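Local coordinates for protein 2',5'-phosphodiesterase 12 (Homo sapiens, PDB 4Z0V) that belongs to the endonuclease/exonuclease/phosphatase family, carrying a DNase I-like domain behind an N-terminal domain of the E-set clan, and holds a magnesium ion in this structure, at residues I300-A305 with V322-D327; D123-T128 with E402-I407. All coordinates share one frame; numbering follows the deposited sequence.

Interactions 1 and 2 both lie in the DNase I-like part of the chain, with centres about 20 Å apart. Along the sequence 123-128 comes first, then 300-305 and 322-327, and 402-407 last, so a whole beta-alpha-beta unit falls between the two partners of interaction 2. Interaction 1 lays helix 295-316 on strand 322-327 of one mixed sheet. Interaction 2 reaches across strand 433-439 in the other, from strand 125-132 to edge strand 401-406. Thr128 CG2 packs on Cys325 SG (3.8 Å) and Ile323 CG2 (4.0 Å), one place where the sheets touch. Helix-to-sheet, strand-to-strand and sheet-to-sheet packing thus combine in the alpha/beta sandwich of a DNase I-like fold.

Interaction 1: I300-A305 with V322-D327; sequences IQMAVA and VIFCGD
Two torsion choices join Phe324 to Met302: the phenylalanine sets CG opposite its own backbone N (chi1 -170°), which carries the ring out from the strand to the helix, while the methionine folds back at chi2 (54°) and again at chi3, bringing its sulfur and methyl against the CE2-CZ end of the ring. The contact belongs to a beta-alpha-beta unit, in which strand 280-287 leads through helix 295-316 to the parallel strand 322-327, in a DNase I-like fold. The two side chains approach from opposite directions and meet in a Met-aromatic contact. Met302 SD stands 5.0 Å from the centroid of the Phe324 ring and 66° off its normal, an oblique approach, and its closest ring atom is Phe324 CE2 at 3.7 Å. Ala305, one helical turn further on, points its methyl at the same end of the ring, with CB 3.8 Å from Phe324 CZ. Ala305 CA, 9.6 Å from Phe324 CA, marks the nearest backbone approach of the two segments. All three residues are buried and the grip is entirely apolar; the contact buries 105 Å², and on the strand side Phe324 alone supplies it. Around this group Phe328 adds an edge-to-face partner for Phe324 and also touches Met302, Ala284 and Thr286 of strand 280-287 flank the phenylalanine, and Phe232 of helix 232-238 packs on Ala305. At the ring end the methionine methyl completes the fit, its CE 3.7 Å from Phe324 CE2 and 4.0 Å from Phe324 CZ.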
loop_
_atom_site.group_PDB
_atom_site.type_symbol
_atom_site.label_atom_id
_atom_site.label_comp_id
_atom_site.label_asym_id
_atom_site.label_seq_id
_atom_site.Cartn_x
_atom_site.Cartn_y
_atom_site.Cartn_z
ATOM N N ILE A 300 11.870 -15.307 12.724
ATOM C CA ILE A 300 12.147 -16.364 11.741
ATOM C C ILE A 300 11.631 -15.913 10.376
ATOM O O ILE A 300 12.338 -16.084 9.378
ATOM C CB ILE A 300 11.616 -17.748 12.182
ATOM C CG1 ILE A 300 12.466 -18.272 13.387
ATOM C CG2 ILE A 300 11.671 -18.771 11.020
ATOM C CD1 ILE A 300 11.741 -19.149 14.245
ATOM N N GLN A 301 10.451 -15.272 10.335
ATOM C CA GLN A 301 9.931 -14.772 9.045
ATOM C C GLN A 301 10.889 -13.732 8.427
ATOM O O GLN A 301 11.192 -13.801 7.221
ATOM C CB GLN A 301 8.526 -14.182 9.205
ATOM C CG GLN A 301 7.486 -15.220 9.527
ATOM C CD GLN A 301 6.072 -14.696 9.567
ATOM O OE1 GLN A 301 5.813 -13.544 9.955
ATOM N NE2 GLN A 301 5.109 -15.594 9.329
ATOM N N MET A 302 11.411 -12.818 9.261
ATOM C CA MET A 302 12.367 -11.801 8.813
ATOM C C MET A 302 13.669 -12.458 8.314
ATOM O O MET A 302 14.207 -12.029 7.292
ATOM C CB MET A 302 12.640 -10.777 9.941
ATOM C CG MET A 302 13.664 -9.679 9.580
ATOM S SD MET A 302 13.282 -8.746 8.063
ATOM C CE MET A 302 11.712 -8.267 8.354
ATOM N N ALA A 303 14.153 -13.507 8.994
ATOM C CA ALA A 303 15.377 -14.211 8.572
ATOM C C ALA A 303 15.179 -14.852 7.171
ATOM O O ALA A 303 16.073 -14.755 6.318
ATOM C CB ALA A 303 15.735 -15.278 9.598
ATOM N N VAL A 304 13.986 -15.437 6.926
ATOM C CA VAL A 304 13.637 -16.018 5.606
ATOM C C VAL A 304 13.591 -14.872 4.583
ATOM O O VAL A 304 14.130 -15.007 3.471
ATOM C CB VAL A 304 12.286 -16.781 5.628
ATOM C CG1 VAL A 304 11.857 -17.216 4.210
ATOM C CG2 VAL A 304 12.326 -17.990 6.563
ATOM N N ALA A 305 12.882 -13.784 4.939
ATOM C CA ALA A 305 12.716 -12.640 4.019
ATOM C C ALA A 305 14.058 -12.095 3.590
ATOM O O ALA A 305 14.277 -11.892 2.402
ATOM C CB ALA A 305 11.883 -11.526 4.670
ATOM N N VAL A 322 18.094 -2.414 -2.213
ATOM C CA VAL A 322 16.798 -2.861 -1.706
ATOM C C VAL A 322 16.022 -1.791 -0.962
ATOM O O VAL A 322 16.582 -0.964 -0.244
ATOM C CB VAL A 322 17.067 -4.082 -0.740
ATOM C CG1 VAL A 322 15.796 -4.516 0.004
ATOM C CG2 VAL A 322 17.678 -5.273 -1.491
ATOM N N ILE A 323 14.688 -1.837 -1.131
ATOM C CA ILE A 323 13.712 -1.087 -0.339
ATOM C C ILE A 323 12.834 -2.173 0.232
ATOM O O ILE A 323 12.355 -3.010 -0.535
ATOM C CB ILE A 323 12.890 -0.015 -1.106
ATOM C CG1 ILE A 323 13.781 1.134 -1.602
ATOM C CG2 ILE A 323 11.746 0.540 -0.209
ATOM C CD1 ILE A 323 13.093 1.991 -2.668
ATOM N N PHE A 324 12.650 -2.206 1.543
ATOM C CA PHE A 324 11.794 -3.225 2.156
ATOM C C PHE A 324 10.734 -2.546 3.025
ATOM O O PHE A 324 11.011 -2.065 4.134
ATOM C CB PHE A 324 12.652 -4.226 2.964
ATOM C CG PHE A 324 12.003 -5.485 3.500
ATOM C CD1 PHE A 324 10.652 -5.759 3.266
ATOM C CD2 PHE A 324 12.742 -6.411 4.226
ATOM C CE1 PHE A 324 10.067 -6.948 3.733
ATOM C CE2 PHE A 324 12.152 -7.595 4.699
ATOM C CZ PHE A 324 10.815 -7.850 4.458
ATOM N N CYS A 325 9.517 -2.482 2.488
ATOM C CA CYS A 325 8.355 -1.896 3.153
ATOM C C CYS A 325 7.583 -2.966 3.871
ATOM O O CYS A 325 7.619 -4.124 3.471
ATOM C CB CYS A 325 7.454 -1.230 2.113
ATOM S SG CYS A 325 8.188 0.197 1.287
ATOM N N GLY A 326 6.731 -2.559 4.792
ATOM C CA GLY A 326 5.822 -3.544 5.356
ATOM C C GLY A 326 5.186 -3.189 6.665
ATOM O O GLY A 326 5.547 -2.197 7.299
ATOM N N ASP A 327 4.164 -3.965 7.010
ATOM C CA ASP A 327 3.599 -3.919 8.351
ATOM C C ASP A 327 4.287 -5.087 9.037
ATOM O O ASP A 327 3.987 -6.246 8.750
ATOM C CB ASP A 327 2.087 -4.025 8.308
ATOM C CG ASP A 327 1.468 -4.101 9.684
ATOM O OD1 ASP A 327 2.229 -4.255 10.680
ATOM O OD2 ASP A 327 0.228 -4.045 9.769
#

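Interaction 2: D123-T128 with E402-I407; sequences DALIRT and EVEQVI
Glu404 meets Leu125 along most of its length. Its CB already lies 4.0 Å from Leu125 CD2, and CG keeps the same 4.0 Å from that methyl, the two side chains crossing at about a right angle. A bend at chi2 (82°) then brings the carboxylate carbon CD to 4.2 Å from Leu125 CD2. The carboxylate oxygens of this exposed residue lie farther off, OE1 4.5 Å and OE2 4.6 Å from Leu125 CD2. Further along, Arg127 and Gln405 draw near as two donors: Arg127 NH2 is 4.1 Å from Gln405 NE2, with guanidinium and amide planes 62° apart. Asp436 probably accounts for this closeness: its OD1 takes a salt bridge from Arg127 NE and its OD2 a hydrogen bond from Gln405 NE2, which also bonds Tyr116 O. The carbonyl oxygens of Lys119, Tyr173 and Asn174 bind Arg127 NH1, further fixing the buried guanidinium. Glu404 and Gln405 together face Asp436 as a classic beta bulge, where an outer strand turns a corner. Strand 433-439 thus runs between 125-132 and 401-406, its Asp436 linking Arg127 to Gln405; the guanidinium reaches residues 173-174, which follow helix 159-172, while Thr128 and Val403 touch strand 387-397 of the other sheet.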
loop_
_atom_site.group_PDB
_atom_site.type_symbol
_atom_site.label_atom_id
_atom_site.label_comp_id
_atom_site.label_asym_id
_atom_site.label_seq_id
_atom_site.Cartn_x
_atom_site.Cartn_y
_atom_site.Cartn_z
ATOM N N ASP A 123 14.075 12.990 -11.028
ATOM C CA ASP A 123 14.687 11.693 -11.378
ATOM C C ASP A 123 15.639 11.114 -10.305
ATOM O O ASP A 123 15.785 9.885 -10.199
ATOM C CB ASP A 123 15.463 11.827 -12.705
ATOM C CG ASP A 123 14.634 12.325 -13.894
ATOM O OD1 ASP A 123 13.397 12.521 -13.730
ATOM O OD2 ASP A 123 15.225 12.554 -14.978
ATOM N N ALA A 124 16.301 11.979 -9.527
ATOM C CA ALA A 124 17.244 11.528 -8.506
ATOM C C ALA A 124 16.534 10.964 -7.273
ATOM O O ALA A 124 17.199 10.353 -6.436
ATOM C CB ALA A 124 18.152 12.682 -8.083
ATOM N N LEU A 125 15.207 11.190 -7.140
ATOM C CA LEU A 125 14.457 10.767 -5.957
ATOM C C LEU A 125 13.501 9.607 -6.220
ATOM O O LEU A 125 13.109 9.341 -7.363
ATOM C CB LEU A 125 13.634 11.933 -5.363
ATOM C CG LEU A 125 14.382 13.229 -5.000
ATOM C CD1 LEU A 125 13.409 14.283 -4.454
ATOM C CD2 LEU A 125 15.480 12.963 -4.006
ATOM N N ILE A 126 13.142 8.925 -5.123
ATOM C CA ILE A 126 12.143 7.874 -5.109
ATOM C C ILE A 126 11.215 8.186 -3.963
ATOM O O ILE A 126 11.588 7.956 -2.803
ATOM C CB ILE A 126 12.712 6.427 -4.987
ATOM C CG1 ILE A 126 13.873 6.145 -5.976
ATOM C CG2 ILE A 126 11.556 5.378 -5.111
ATOM C CD1 ILE A 126 14.644 4.790 -5.610
ATOM N N ARG A 127 10.024 8.711 -4.250
ATOM C CA ARG A 127 9.049 8.913 -3.181
ATOM C C ARG A 127 8.414 7.542 -2.881
ATOM O O ARG A 127 7.759 6.952 -3.743
ATOM C CB ARG A 127 7.986 9.951 -3.554
ATOM C CG ARG A 127 6.963 10.134 -2.432
ATOM C CD ARG A 127 6.118 11.362 -2.628
ATOM N NE ARG A 127 6.918 12.576 -2.427
ATOM C CZ ARG A 127 6.749 13.720 -3.080
ATOM N NH1 ARG A 127 5.778 13.842 -3.982
ATOM N NH2 ARG A 127 7.552 14.748 -2.842
ATOM N N THR A 128 8.531 7.089 -1.638
ATOM C CA THR A 128 8.107 5.735 -1.257
ATOM C C THR A 128 7.057 5.797 -0.170
ATOM O O THR A 128 7.136 6.646 0.733
ATOM C CB THR A 128 9.363 4.955 -0.790
ATOM O OG1 THR A 128 10.339 4.994 -1.831
ATOM C CG2 THR A 128 9.058 3.490 -0.485
ATOM N N GLU A 402 19.586 7.208 0.469
ATOM C CA GLU A 402 19.582 8.105 1.624
ATOM C C GLU A 402 18.223 8.777 1.735
ATOM O O GLU A 402 17.494 8.841 0.744
ATOM C CB GLU A 402 20.723 9.143 1.537
ATOM C CG GLU A 402 20.620 10.105 0.370
ATOM C CD GLU A 402 21.814 11.019 0.174
ATOM O OE1 GLU A 402 21.664 12.027 -0.554
ATOM O OE2 GLU A 402 22.904 10.713 0.709
ATOM N N VAL A 403 17.879 9.281 2.924
ATOM C CA VAL A 403 16.605 9.941 3.122
ATOM C C VAL A 403 16.749 11.416 2.774
ATOM O O VAL A 403 17.551 12.135 3.383
ATOM C CB VAL A 403 16.040 9.723 4.550
ATOM C CG1 VAL A 403 14.613 10.293 4.661
ATOM C CG2 VAL A 403 16.021 8.232 4.900
ATOM N N GLU A 404 15.926 11.873 1.825
ATOM C CA GLU A 404 15.863 13.269 1.420
ATOM C C GLU A 404 14.929 14.003 2.380
ATOM O O GLU A 404 15.296 15.053 2.882
ATOM C CB GLU A 404 15.408 13.390 -0.039
ATOM C CG GLU A 404 15.132 14.812 -0.502
ATOM C CD GLU A 404 16.318 15.665 -0.924
ATOM O OE1 GLU A 404 17.480 15.282 -0.665
ATOM O OE2 GLU A 404 16.071 16.736 -1.519
ATOM N N GLN A 405 13.714 13.461 2.636
ATOM C CA GLN A 405 12.776 14.040 3.605
ATOM C C GLN A 405 11.803 12.972 4.067
ATOM O O GLN A 405 11.576 11.981 3.356
ATOM C CB GLN A 405 12.015 15.276 3.064
ATOM C CG GLN A 405 11.065 14.997 1.918
ATOM C CD GLN A 405 9.859 15.931 1.866
ATOM O OE1 GLN A 405 9.605 16.772 2.761
ATOM N NE2 GLN A 405 9.062 15.773 0.821
ATOM N N VAL A 406 11.247 13.185 5.261
ATOM C CA VAL A 406 10.211 12.347 5.877
ATOM C C VAL A 406 8.970 13.197 5.863
ATOM O O VAL A 406 9.005 14.329 6.372
ATOM C CB VAL A 406 10.577 11.861 7.309
ATOM C CG1 VAL A 406 9.420 11.088 7.950
ATOM C CG2 VAL A 406 11.835 11.003 7.284
ATOM N N ILE A 407 7.871 12.675 5.284
ATOM C CA ILE A 407 6.588 13.379 5.285
ATOM C C ILE A 407 6.027 13.152 6.699
ATOM O O ILE A 407 5.826 11.993 7.102
ATOM C CB ILE A 407 5.653 12.881 4.155
ATOM C CG1 ILE A 407 6.140 13.297 2.739
ATOM C CG2 ILE A 407 4.222 13.408 4.386
ATOM C CD1 ILE A 407 7.473 12.728 2.174
#